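Local coordinates for Dbv8 protein (Nonomuraea, PDB 4MFZ) that probably transfers a long acyl chain from an acyl-CoA such as decanoyl-CoA to an amino group of a glycopeptide antibiotic precursor, as a GNAT-type N-acyltransferase, at residues 261-266 with 275-280; 309-314 with 318-323; 217-222 with 298-303. All blocks are in the same frame, centred on the assembly; numbering follows the deposited sequence.

Contact 1: residues 261-266 with 275-280. With MFK (decanoyl-CoA), chain B.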
# COMPACT_ATOMS: atom_id res chain seq x y z
N PRO A 261 7.07 -22.23 7.78
CA PRO A 261 8.20 -23.18 7.88
C PRO A 261 8.38 -24.07 6.64
O PRO A 261 9.53 -24.43 6.32
CB PRO A 261 7.85 -24.04 9.11
CG PRO A 261 6.99 -23.12 9.96
CD PRO A 261 6.24 -22.21 9.01
N GLN A 262 7.29 -24.42 5.96
CA GLN A 262 7.32 -25.32 4.77
C GLN A 262 8.25 -24.87 3.61
O GLN A 262 8.61 -25.68 2.74
CB GLN A 262 5.91 -25.49 4.20
CG GLN A 262 4.91 -26.06 5.19
CD GLN A 262 3.55 -26.28 4.56
OE1 GLN A 262 2.78 -25.34 4.34
NE2 GLN A 262 3.26 -27.53 4.24
N LEU A 263 8.59 -23.59 3.57
CA LEU A 263 9.45 -23.06 2.53
C LEU A 263 10.81 -23.73 2.59
O LEU A 263 11.47 -23.88 1.56
CB LEU A 263 9.58 -21.53 2.63
CG LEU A 263 8.39 -20.66 2.22
CD1 LEU A 263 8.64 -19.17 2.49
CD2 LEU A 263 8.02 -20.87 0.75
N ALA A 264 11.21 -24.16 3.80
CA ALA A 264 12.50 -24.85 4.00
C ALA A 264 12.55 -26.20 3.30
O ALA A 264 13.64 -26.76 3.10
CB ALA A 264 12.83 -25.00 5.49
N GLU A 265 11.39 -26.72 2.91
CA GLU A 265 11.29 -27.99 2.20
C GLU A 265 11.74 -27.84 0.73
O GLU A 265 12.16 -28.82 0.08
CB GLU A 265 9.86 -28.51 2.26
CG GLU A 265 9.75 -30.01 2.54
CD GLU A 265 8.45 -30.64 2.05
OE1 GLU A 265 7.36 -30.21 2.46
OE2 GLU A 265 8.54 -31.60 1.25
N TYR A 266 11.67 -26.61 0.24
CA TYR A 266 11.77 -26.31 -1.18
C TYR A 266 12.94 -25.44 -1.59
O TYR A 266 13.53 -25.67 -2.63
CB TYR A 266 10.49 -25.63 -1.63
CG TYR A 266 9.31 -26.59 -1.62
CD1 TYR A 266 9.16 -27.55 -2.62
CD2 TYR A 266 8.37 -26.56 -0.57
CE1 TYR A 266 8.09 -28.44 -2.61
CE2 TYR A 266 7.29 -27.45 -0.56
CZ TYR A 266 7.16 -28.38 -1.57
OH TYR A 266 6.10 -29.27 -1.59
N GLN A 275 17.52 -17.56 5.41
CA GLN A 275 18.48 -16.94 6.30
C GLN A 275 17.88 -15.78 7.13
O GLN A 275 18.02 -15.75 8.37
CB GLN A 275 19.70 -16.45 5.51
CG GLN A 275 20.60 -15.52 6.32
CD GLN A 275 21.86 -15.09 5.57
OE1 GLN A 275 22.25 -15.71 4.58
NE2 GLN A 275 22.50 -14.03 6.07
N LEU A 276 17.22 -14.83 6.46
CA LEU A 276 16.83 -13.59 7.15
C LEU A 276 15.70 -13.77 8.14
O LEU A 276 15.66 -13.09 9.15
CB LEU A 276 16.56 -12.42 6.16
CG LEU A 276 17.79 -12.03 5.31
CD1 LEU A 276 17.38 -10.97 4.31
CD2 LEU A 276 18.91 -11.50 6.19
N ARG A 277 14.82 -14.70 7.88
CA ARG A 277 13.68 -14.96 8.78
C ARG A 277 14.08 -15.59 10.15
O ARG A 277 13.31 -15.54 11.12
CB ARG A 277 12.62 -15.78 8.06
CG ARG A 277 12.88 -17.27 7.95
CD ARG A 277 11.81 -17.90 7.06
NE ARG A 277 11.86 -19.36 7.07
CZ ARG A 277 10.96 -20.15 6.50
NH1 ARG A 277 9.92 -19.62 5.87
NH2 ARG A 277 11.10 -21.47 6.57
N ARG A 278 15.27 -16.17 10.23
CA ARG A 278 15.79 -16.69 11.52
C ARG A 278 15.87 -15.59 12.59
O ARG A 278 15.96 -15.89 13.78
CB ARG A 278 17.18 -17.32 11.36
CG ARG A 278 17.20 -18.53 10.47
CD ARG A 278 18.63 -19.02 10.28
NE ARG A 278 18.62 -20.24 9.47
CZ ARG A 278 19.36 -20.45 8.40
NH1 ARG A 278 20.25 -19.55 7.98
NH2 ARG A 278 19.23 -21.59 7.74
N GLY A 279 15.83 -14.32 12.18
CA GLY A 279 15.90 -13.21 13.13
C GLY A 279 14.53 -12.89 13.70
O GLY A 279 14.39 -12.01 14.54
N TRP A 280 13.52 -13.59 13.20
CA TRP A 280 12.13 -13.35 13.58
C TRP A 280 11.65 -14.40 14.53
O TRP A 280 12.01 -15.55 14.40
CB TRP A 280 11.26 -13.35 12.32
CG TRP A 280 11.38 -12.07 11.53
CD1 TRP A 280 12.48 -11.59 10.81
CD2 TRP A 280 10.35 -11.03 11.40
NE1 TRP A 280 12.21 -10.37 10.24
CE2 TRP A 280 10.94 -9.98 10.55
CE3 TRP A 280 9.04 -10.87 11.86
CZ2 TRP A 280 10.24 -8.84 10.21
CZ3 TRP A 280 8.34 -9.72 11.51
CH2 TRP A 280 8.93 -8.72 10.70
CCG MFK B . 12.97 -12.57 5.15
CCF MFK B . 12.92 -12.01 6.57
CCE MFK B . 11.75 -11.06 6.71
CCD MFK B . 10.50 -11.87 6.94
CCC MFK B . 9.48 -10.98 7.61
CCB MFK B . 8.28 -10.79 6.70
CCA MFK B . 7.16 -10.20 7.54
CBZ MFK B . 6.87 -8.81 7.02
CAK MFK B . 5.50 -8.79 6.37
CAJ MFK B . 5.63 -8.46 4.88
OAL MFK B . 6.50 -7.70 4.45
SAI MFK B . 4.42 -9.24 3.89
CAH MFK B . 4.90 -8.73 2.18
CAG MFK B . 6.16 -9.45 1.69
NAF MFK B . 6.48 -8.89 0.37
CAE MFK B . 6.53 -9.62 -0.76
OAM MFK B . 6.36 -10.84 -0.79
CAD MFK B . 6.87 -8.83 -2.04
CAC MFK B . 7.13 -9.80 -3.20
NAB MFK B . 8.22 -10.74 -2.86
CAA MFK B . 9.46 -10.47 -3.30
OAO MFK B . 9.74 -9.47 -3.97
CAN MFK B . 10.55 -11.51 -2.96
OAU MFK B . 9.96 -12.74 -2.49
CAP MFK B . 11.60 -10.99 -1.96
CAR MFK B . 10.92 -10.55 -0.68
CAS MFK B . 12.40 -9.80 -2.51
CAQ MFK B . 12.58 -12.12 -1.64
OAT MFK B . 13.19 -12.52 -2.85
PAV MFK B . 14.69 -13.11 -2.92
OAX MFK B . 15.64 -12.22 -2.23
OAW MFK B . 14.96 -13.49 -4.33
OAY MFK B . 14.41 -14.42 -2.02
PAZ MFK B . 15.30 -15.75 -1.95
OBA MFK B . 14.82 -16.49 -0.64
OBB MFK B . 16.76 -15.52 -1.93
O5' MFK B . 14.71 -16.71 -3.11
C5' MFK B . 15.18 -18.02 -3.34
C4' MFK B . 14.44 -18.55 -4.58
O4' MFK B . 13.00 -18.19 -4.65
C3' MFK B . 15.02 -17.98 -5.85
O3' MFK B . 14.84 -18.97 -6.87
PBV MFK B . 16.08 -19.29 -7.86
OBW MFK B . 16.12 -18.00 -8.78
OBY MFK B . 15.58 -20.58 -8.71
OBX MFK B . 17.39 -19.42 -7.23
C2' MFK B . 14.11 -16.77 -6.08
O2' MFK B . 14.12 -16.29 -7.41
C1' MFK B . 12.75 -17.34 -5.78
N9 MFK B . 11.79 -16.27 -5.40
C8 MFK B . 11.74 -15.62 -4.24
N7 MFK B . 10.73 -14.75 -4.30
C5 MFK B . 10.11 -14.91 -5.48
C4 MFK B . 10.78 -15.85 -6.15
N3 MFK B . 10.35 -16.25 -7.36
C2 MFK B . 9.23 -15.63 -8.11
N1 MFK B . 8.59 -14.60 -7.27
C6 MFK B . 9.04 -14.31 -6.04
N6 MFK B . 8.41 -13.38 -5.32

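Contact 2: residues 309-314 with 318-323. With MFK (decanoyl-CoA), chain B.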
# COMPACT_ATOMS: atom_id res chain seq x y z
N LEU A 309 0.79 -21.16 -15.20
CA LEU A 309 1.67 -20.20 -14.49
C LEU A 309 3.16 -20.33 -14.89
O LEU A 309 3.60 -21.42 -15.28
CB LEU A 309 1.54 -20.33 -12.97
CG LEU A 309 0.47 -19.57 -12.17
CD1 LEU A 309 -0.17 -18.40 -12.91
CD2 LEU A 309 -0.58 -20.53 -11.63
N PRO A 310 3.92 -19.22 -14.81
CA PRO A 310 5.36 -19.34 -15.10
C PRO A 310 6.07 -20.28 -14.11
O PRO A 310 5.69 -20.36 -12.93
CB PRO A 310 5.88 -17.91 -14.98
CG PRO A 310 4.84 -17.17 -14.20
CD PRO A 310 3.53 -17.82 -14.56
N GLN A 311 7.07 -21.01 -14.61
CA GLN A 311 7.78 -22.00 -13.80
C GLN A 311 9.30 -21.83 -13.91
O GLN A 311 10.01 -22.83 -14.07
CB GLN A 311 7.40 -23.41 -14.25
CG GLN A 311 5.97 -23.80 -13.96
CD GLN A 311 5.76 -24.08 -12.48
OE1 GLN A 311 5.38 -23.19 -11.71
NE2 GLN A 311 6.02 -25.32 -12.08
N ARG A 312 9.80 -20.60 -13.84
CA ARG A 312 11.25 -20.32 -13.87
C ARG A 312 11.99 -20.52 -12.54
O ARG A 312 12.95 -21.26 -12.47
CB ARG A 312 11.52 -18.89 -14.35
CG ARG A 312 11.53 -18.74 -15.85
CD ARG A 312 12.80 -19.32 -16.45
NE ARG A 312 12.80 -19.07 -17.89
CZ ARG A 312 13.29 -17.98 -18.46
NH1 ARG A 312 13.86 -17.02 -17.74
NH2 ARG A 312 13.21 -17.86 -19.78
N SER A 313 11.56 -19.83 -11.49
CA SER A 313 12.32 -19.87 -10.23
C SER A 313 11.97 -21.12 -9.44
O SER A 313 10.93 -21.74 -9.66
CB SER A 313 12.08 -18.61 -9.40
OG SER A 313 10.84 -18.68 -8.69
N THR A 314 12.85 -21.49 -8.52
CA THR A 314 12.59 -22.67 -7.71
C THR A 314 11.38 -22.42 -6.83
O THR A 314 10.65 -23.35 -6.55
CB THR A 314 13.80 -23.18 -6.87
OG1 THR A 314 13.56 -22.96 -5.49
CG2 THR A 314 15.13 -22.58 -7.30
N ALA A 318 8.02 -24.71 -6.78
CA ALA A 318 7.56 -25.13 -5.44
C ALA A 318 6.10 -24.80 -5.15
O ALA A 318 5.38 -25.65 -4.62
CB ALA A 318 8.42 -24.52 -4.34
N VAL A 319 5.68 -23.57 -5.42
CA VAL A 319 4.32 -23.17 -5.11
C VAL A 319 3.34 -24.08 -5.86
O VAL A 319 2.48 -24.71 -5.24
CB VAL A 319 4.05 -21.67 -5.41
CG1 VAL A 319 2.56 -21.37 -5.33
CG2 VAL A 319 4.81 -20.80 -4.43
N VAL A 320 3.52 -24.18 -7.18
CA VAL A 320 2.67 -25.00 -8.05
C VAL A 320 2.70 -26.50 -7.69
O VAL A 320 1.63 -27.14 -7.54
CB VAL A 320 3.01 -24.76 -9.54
CG1 VAL A 320 2.50 -25.88 -10.44
CG2 VAL A 320 2.47 -23.39 -9.97
N THR A 321 3.91 -27.06 -7.55
CA THR A 321 4.03 -28.48 -7.25
C THR A 321 3.32 -28.82 -5.94
O THR A 321 2.57 -29.80 -5.87
CB THR A 321 5.48 -29.04 -7.27
OG1 THR A 321 6.13 -28.80 -6.02
CG2 THR A 321 6.30 -28.49 -8.42
N HIS A 322 3.53 -27.99 -4.91
CA HIS A 322 2.91 -28.18 -3.59
C HIS A 322 1.40 -28.20 -3.67
O HIS A 322 0.73 -29.09 -3.12
CB HIS A 322 3.38 -27.06 -2.69
CG HIS A 322 3.21 -27.31 -1.22
ND1 HIS A 322 2.28 -26.67 -0.46
CD2 HIS A 322 3.93 -28.12 -0.35
CE1 HIS A 322 2.40 -27.06 0.81
NE2 HIS A 322 3.41 -27.95 0.88
N LEU A 323 0.84 -27.20 -4.35
CA LEU A 323 -0.61 -27.10 -4.55
C LEU A 323 -1.20 -28.23 -5.41
O LEU A 323 -2.24 -28.78 -5.08
CB LEU A 323 -0.96 -25.73 -5.17
CG LEU A 323 -0.94 -24.51 -4.22
CD1 LEU A 323 -1.31 -23.21 -4.92
CD2 LEU A 323 -1.87 -24.74 -3.05
CCG MFK B . 12.97 -12.57 5.15
CCF MFK B . 12.92 -12.01 6.57
CCE MFK B . 11.75 -11.06 6.71
CCD MFK B . 10.50 -11.87 6.94
CCC MFK B . 9.48 -10.98 7.61
CCB MFK B . 8.28 -10.79 6.70
CCA MFK B . 7.16 -10.20 7.54
CBZ MFK B . 6.87 -8.81 7.02
CAK MFK B . 5.50 -8.79 6.37
CAJ MFK B . 5.63 -8.46 4.88
OAL MFK B . 6.50 -7.70 4.45
SAI MFK B . 4.42 -9.24 3.89
CAH MFK B . 4.90 -8.73 2.18
CAG MFK B . 6.16 -9.45 1.69
NAF MFK B . 6.48 -8.89 0.37
CAE MFK B . 6.53 -9.62 -0.76
OAM MFK B . 6.36 -10.84 -0.79
CAD MFK B . 6.87 -8.83 -2.04
CAC MFK B . 7.13 -9.80 -3.20
NAB MFK B . 8.22 -10.74 -2.86
CAA MFK B . 9.46 -10.47 -3.30
OAO MFK B . 9.74 -9.47 -3.97
CAN MFK B . 10.55 -11.51 -2.96
OAU MFK B . 9.96 -12.74 -2.49
CAP MFK B . 11.60 -10.99 -1.96
CAR MFK B . 10.92 -10.55 -0.68
CAS MFK B . 12.40 -9.80 -2.51
CAQ MFK B . 12.58 -12.12 -1.64
OAT MFK B . 13.19 -12.52 -2.85
PAV MFK B . 14.69 -13.11 -2.92
OAX MFK B . 15.64 -12.22 -2.23
OAW MFK B . 14.96 -13.49 -4.33
OAY MFK B . 14.41 -14.42 -2.02
PAZ MFK B . 15.30 -15.75 -1.95
OBA MFK B . 14.82 -16.49 -0.64
OBB MFK B . 16.76 -15.52 -1.93
O5' MFK B . 14.71 -16.71 -3.11
C5' MFK B . 15.18 -18.02 -3.34
C4' MFK B . 14.44 -18.55 -4.58
O4' MFK B . 13.00 -18.19 -4.65
C3' MFK B . 15.02 -17.98 -5.85
O3' MFK B . 14.84 -18.97 -6.87
PBV MFK B . 16.08 -19.29 -7.86
OBW MFK B . 16.12 -18.00 -8.78
OBY MFK B . 15.58 -20.58 -8.71
OBX MFK B . 17.39 -19.42 -7.23
C2' MFK B . 14.11 -16.77 -6.08
O2' MFK B . 14.12 -16.29 -7.41
C1' MFK B . 12.75 -17.34 -5.78
N9 MFK B . 11.79 -16.27 -5.40
C8 MFK B . 11.74 -15.62 -4.24
N7 MFK B . 10.73 -14.75 -4.30
C5 MFK B . 10.11 -14.91 -5.48
C4 MFK B . 10.78 -15.85 -6.15
N3 MFK B . 10.35 -16.25 -7.36
C2 MFK B . 9.23 -15.63 -8.11
N1 MFK B . 8.59 -14.60 -7.27
C6 MFK B . 9.04 -14.31 -6.04
N6 MFK B . 8.41 -13.38 -5.32

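Contact 3: residues 217-222 with 298-303. With MFK (decanoyl-CoA), chain B.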
# COMPACT_ATOMS: atom_id res chain seq x y z
N ILE A 217 7.66 -5.58 3.03
CA ILE A 217 8.66 -5.70 1.96
C ILE A 217 8.01 -5.38 0.61
O ILE A 217 7.21 -6.17 0.11
CB ILE A 217 9.34 -7.09 1.91
CG1 ILE A 217 10.06 -7.36 3.24
CG2 ILE A 217 10.33 -7.16 0.74
CD1 ILE A 217 10.51 -8.79 3.44
N PRO A 218 8.33 -4.20 0.05
CA PRO A 218 7.65 -3.91 -1.21
C PRO A 218 8.29 -4.71 -2.32
O PRO A 218 9.39 -5.29 -2.14
CB PRO A 218 7.84 -2.40 -1.42
CG PRO A 218 8.96 -2.01 -0.52
CD PRO A 218 9.22 -3.12 0.48
N GLU A 219 7.56 -4.80 -3.42
CA GLU A 219 8.00 -5.55 -4.58
C GLU A 219 9.15 -4.90 -5.32
O GLU A 219 10.06 -5.59 -5.76
CB GLU A 219 6.85 -5.72 -5.55
CG GLU A 219 7.29 -6.41 -6.81
CD GLU A 219 6.36 -7.52 -7.14
OE1 GLU A 219 5.13 -7.28 -7.06
OE2 GLU A 219 6.86 -8.63 -7.44
N VAL A 220 9.08 -3.57 -5.48
CA VAL A 220 10.09 -2.79 -6.20
C VAL A 220 11.36 -2.72 -5.32
O VAL A 220 11.29 -2.34 -4.14
CB VAL A 220 9.58 -1.35 -6.54
CG1 VAL A 220 10.71 -0.46 -7.07
CG2 VAL A 220 8.48 -1.39 -7.59
N GLY A 221 12.50 -3.09 -5.89
CA GLY A 221 13.76 -2.97 -5.19
C GLY A 221 14.68 -4.17 -5.34
O GLY A 221 15.80 -4.13 -4.85
N GLY A 222 14.22 -5.23 -5.98
CA GLY A 222 15.03 -6.43 -6.22
C GLY A 222 15.14 -7.40 -5.03
O GLY A 222 14.49 -7.22 -3.99
N VAL A 298 3.60 -14.35 -5.27
CA VAL A 298 4.54 -15.03 -6.16
C VAL A 298 4.14 -14.87 -7.63
O VAL A 298 5.01 -14.76 -8.49
CB VAL A 298 4.78 -16.52 -5.78
CG1 VAL A 298 5.79 -17.17 -6.71
CG2 VAL A 298 5.30 -16.62 -4.35
N PHE A 299 2.83 -14.83 -7.91
CA PHE A 299 2.35 -14.78 -9.31
C PHE A 299 1.43 -13.63 -9.65
O PHE A 299 1.11 -13.42 -10.80
CB PHE A 299 1.61 -16.06 -9.70
CG PHE A 299 2.42 -17.31 -9.59
CD1 PHE A 299 3.32 -17.67 -10.61
CD2 PHE A 299 2.27 -18.15 -8.50
CE1 PHE A 299 4.06 -18.84 -10.52
CE2 PHE A 299 3.01 -19.33 -8.39
CZ PHE A 299 3.91 -19.68 -9.41
N ARG A 300 0.95 -12.91 -8.63
CA ARG A 300 -0.04 -11.85 -8.82
C ARG A 300 -1.24 -12.50 -9.50
O ARG A 300 -1.85 -11.99 -10.46
CB ARG A 300 0.57 -10.66 -9.56
CG ARG A 300 0.37 -9.32 -8.88
CD ARG A 300 0.51 -9.33 -7.35
NE ARG A 300 1.82 -8.91 -6.85
CZ ARG A 300 2.02 -8.31 -5.67
NH1 ARG A 300 0.99 -8.02 -4.87
NH2 ARG A 300 3.25 -7.96 -5.30
N TYR A 301 -1.54 -13.66 -8.94
CA TYR A 301 -2.50 -14.63 -9.44
C TYR A 301 -3.84 -14.01 -9.74
O TYR A 301 -4.32 -13.17 -8.97
CB TYR A 301 -2.68 -15.72 -8.39
CG TYR A 301 -3.50 -16.86 -8.87
CD1 TYR A 301 -3.03 -17.66 -9.91
CD2 TYR A 301 -4.73 -17.16 -8.30
CE1 TYR A 301 -3.76 -18.72 -10.38
CE2 TYR A 301 -5.47 -18.22 -8.76
CZ TYR A 301 -4.98 -19.00 -9.81
OH TYR A 301 -5.67 -20.06 -10.30
N ASN A 302 -4.45 -14.43 -10.85
CA ASN A 302 -5.79 -14.00 -11.20
C ASN A 302 -6.71 -15.13 -11.71
O ASN A 302 -7.36 -14.98 -12.72
CB ASN A 302 -5.72 -12.83 -12.21
CG ASN A 302 -7.03 -12.07 -12.34
OD1 ASN A 302 -7.82 -11.96 -11.38
ND2 ASN A 302 -7.27 -11.51 -13.52
N GLY A 303 -6.74 -16.26 -11.01
CA GLY A 303 -7.63 -17.37 -11.35
C GLY A 303 -7.26 -18.24 -12.55
O GLY A 303 -8.03 -19.12 -12.93
CCG MFK B . 12.97 -12.57 5.15
CCF MFK B . 12.92 -12.01 6.57
CCE MFK B . 11.75 -11.06 6.71
CCD MFK B . 10.50 -11.87 6.94
CCC MFK B . 9.48 -10.98 7.61
CCB MFK B . 8.28 -10.79 6.70
CCA MFK B . 7.16 -10.20 7.54
CBZ MFK B . 6.87 -8.81 7.02
CAK MFK B . 5.50 -8.79 6.37
CAJ MFK B . 5.63 -8.46 4.88
OAL MFK B . 6.50 -7.70 4.45
SAI MFK B . 4.42 -9.24 3.89
CAH MFK B . 4.90 -8.73 2.18
CAG MFK B . 6.16 -9.45 1.69
NAF MFK B . 6.48 -8.89 0.37
CAE MFK B . 6.53 -9.62 -0.76
OAM MFK B . 6.36 -10.84 -0.79
CAD MFK B . 6.87 -8.83 -2.04
CAC MFK B . 7.13 -9.80 -3.20
NAB MFK B . 8.22 -10.74 -2.86
CAA MFK B . 9.46 -10.47 -3.30
OAO MFK B . 9.74 -9.47 -3.97
CAN MFK B . 10.55 -11.51 -2.96
OAU MFK B . 9.96 -12.74 -2.49
CAP MFK B . 11.60 -10.99 -1.96
CAR MFK B . 10.92 -10.55 -0.68
CAS MFK B . 12.40 -9.80 -2.51
CAQ MFK B . 12.58 -12.12 -1.64
OAT MFK B . 13.19 -12.52 -2.85
PAV MFK B . 14.69 -13.11 -2.92
OAX MFK B . 15.64 -12.22 -2.23
OAW MFK B . 14.96 -13.49 -4.33
OAY MFK B . 14.41 -14.42 -2.02
PAZ MFK B . 15.30 -15.75 -1.95
OBA MFK B . 14.82 -16.49 -0.64
OBB MFK B . 16.76 -15.52 -1.93
O5' MFK B . 14.71 -16.71 -3.11
C5' MFK B . 15.18 -18.02 -3.34
C4' MFK B . 14.44 -18.55 -4.58
O4' MFK B . 13.00 -18.19 -4.65
C3' MFK B . 15.02 -17.98 -5.85
O3' MFK B . 14.84 -18.97 -6.87
PBV MFK B . 16.08 -19.29 -7.86
OBW MFK B . 16.12 -18.00 -8.78
OBY MFK B . 15.58 -20.58 -8.71
OBX MFK B . 17.39 -19.42 -7.23
C2' MFK B . 14.11 -16.77 -6.08
O2' MFK B . 14.12 -16.29 -7.41
C1' MFK B . 12.75 -17.34 -5.78
N9 MFK B . 11.79 -16.27 -5.40
C8 MFK B . 11.74 -15.62 -4.24
N7 MFK B . 10.73 -14.75 -4.30
C5 MFK B . 10.11 -14.91 -5.48
C4 MFK B . 10.78 -15.85 -6.15
N3 MFK B . 10.35 -16.25 -7.36
C2 MFK B . 9.23 -15.63 -8.11
N1 MFK B . 8.59 -14.60 -7.27
C6 MFK B . 9.04 -14.31 -6.04
N6 MFK B . 8.41 -13.38 -5.32

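Contact 1: residues 261-266 with 275-280
In the acyl-CoA site of the GNAT-like part of the chain, Arg277 reaches from helix 272-277 to the turn around Pro261, Leu263 and Ala264. Its side chain does nearly all the touching. CG sits between the backbone N and the carbonyl carbon (chi1 79°), and from there the chain runs extended to NE. That shape carries the guanidinium across to the turn.

NH2 points at the carbonyl of Pro261, which lies at the edge of the guanidinium, in its plane. The Arg277 NH2 to Pro261 O bond is weak, at 3.4 Å and 140°. The same carbonyl O accepts the backbone N of Ala264 at 3.0 Å, so the turn already uses it. NH1 lies obliquely against Leu263, with CD1 of Leu263 at 3.6 Å from NH1 of Arg277. The stronger bonds of NH1 go to the backbone carbonyls of Leu258 and Asp260. The guanidinium thus bonds to two main-chain carbonyls of the loop, and weakly to a third.

The 275-280 segment also holds the acyl tail. Backbone N of Arg277 lies 3.5 Å from CCF of decanoyl-CoA. The indole of Trp280 lies alongside the tail, with CCC of the ligand over one ring face, 3.4 Å from CE2 of Trp280. Tyr229 OH bonds to NE1 of the indole.

Leu276 packs on helix 226-243. Leu263 rests on Leu315 of helix 314-324, and Pro261 touches Arg332 of strand 330-337. Arg277 itself joins the loop after strand 251-256 to helix 272-277.

Contact 2: residues 309-314 with 318-323
Gln311 lays its side chain over Val320, where the loop 309-314 passes the first turns of helix 314-324. Its CG stands beside the backbone N and the chain bends at chi2 (-74°), which brings the amide end near the helix. The amide end meets the CB, CG1 and CG2 of Val320, and the two side chains run at a slant to each other. CG2 of Val320 also approaches CB of Leu309 at 4.4 Å, a loose apolar touch.

Ser313 is the N-cap, right before helix 314-324. OG of Ser313 lies between the backbone N and the carbonyl carbon (chi1 80°) and caps a backbone N just beyond the loop. The same hydroxyl gives a hydrogen bond to N3 of the adenine, with Ser313 OG 2.8 Å from MFK N3. Capping and nucleotide binding thus share one small side chain. OE1 of Glu316 accepts the backbone N of Ser313, as in a capping box. In the first helical turn, Ala318 N bonds to Thr314 O at 3.0 Å and 163°. The methyl of Ala318 also lies against this carbonyl, with CB 3.4 Å from Thr314 O.

Helix 291-299 lies beside this unit. Its Phe299 meets both Leu309 and Val319, and its Ile294 also touches Val319. Tyr266, from the loop after strand 251-256, packs on Ala318, so helix 314-324 lies between that loop and helix 291-299.

Contact 3: residues 217-222 with 298-303
OE1 of Glu219 receives NH2 of Arg300 at 2.7 Å, and this salt bridge is the one touch between the two segments. The N-H...O angle is 139°, so the bond is bent. NH2 meets OE1 from above the carboxylate plane, 44° out of it. The carboxylate and guanidinium planes are turned 48° from each other, so the groups do not pair flat. The side chains come from opposite directions. Glu219 sends CG anti to its backbone N and then bends at chi2. Arg300 follows helix 291-299 with positive phi, and its side chain bends at chi2 and chi3.

Arg300 has a second acidic partner, because NH1 forms a salt bridge with Glu296. Its side chain also touches Arg172 and Lys173 of helix 162-174. The backbone N of Glu219 donates to Glu165 of that helix.

Segment 217-222 grips the ligand through the main chain of Ile217. Ile217 N donates to the thioester oxygen OAL of decanoyl-CoA at 2.8 Å, in a bent bond. Ile217 O accepts NAF of the pantetheine arm, also at 2.8 Å. The second bond is nearly straight. The pair resembles the strand-like pairing by which GNAT enzymes hold pantetheine. From the other segment, CG1 of Val298 packs against the adenine, 3.8 Å from MFK N1.

Arg300, shared by Glu219 and Glu296, ties the loop after strand 211-216 to the residue following helix 291-299. The two acids probably offset the charges of Arg172 and Lys173 close by. The N-H of Ile217 on the thioester oxygen would probably help polarise that carbonyl, consistent with acyl transfer.

How the contacts relate
All three contacts lie in the GNAT-like C-terminal region and touch decanoyl-CoA. Contact 1 meets the acyl tail and contact 2 the adenine end. Contact 3 takes the thioester and pantetheine with one segment and the adenine with the other, so contacts 2 and 3 share the adenine. Centres of contacts 1 and 2 are about 18 Å apart, and those of contacts 2 and 3 about 14 Å. Contacts 1 and 2 meet directly, where O of Tyr266 lies 3.9 Å from OG1 of Thr314. Contacts 2 and 3 meet through CD2 of Leu309 and CE1 of Tyr301, 3.9 Å apart. Contacts 1 and 3 do not touch; their nearest atoms are about 7 Å apart. In sequence, contact 1 is nested within the loop closed by contact 3.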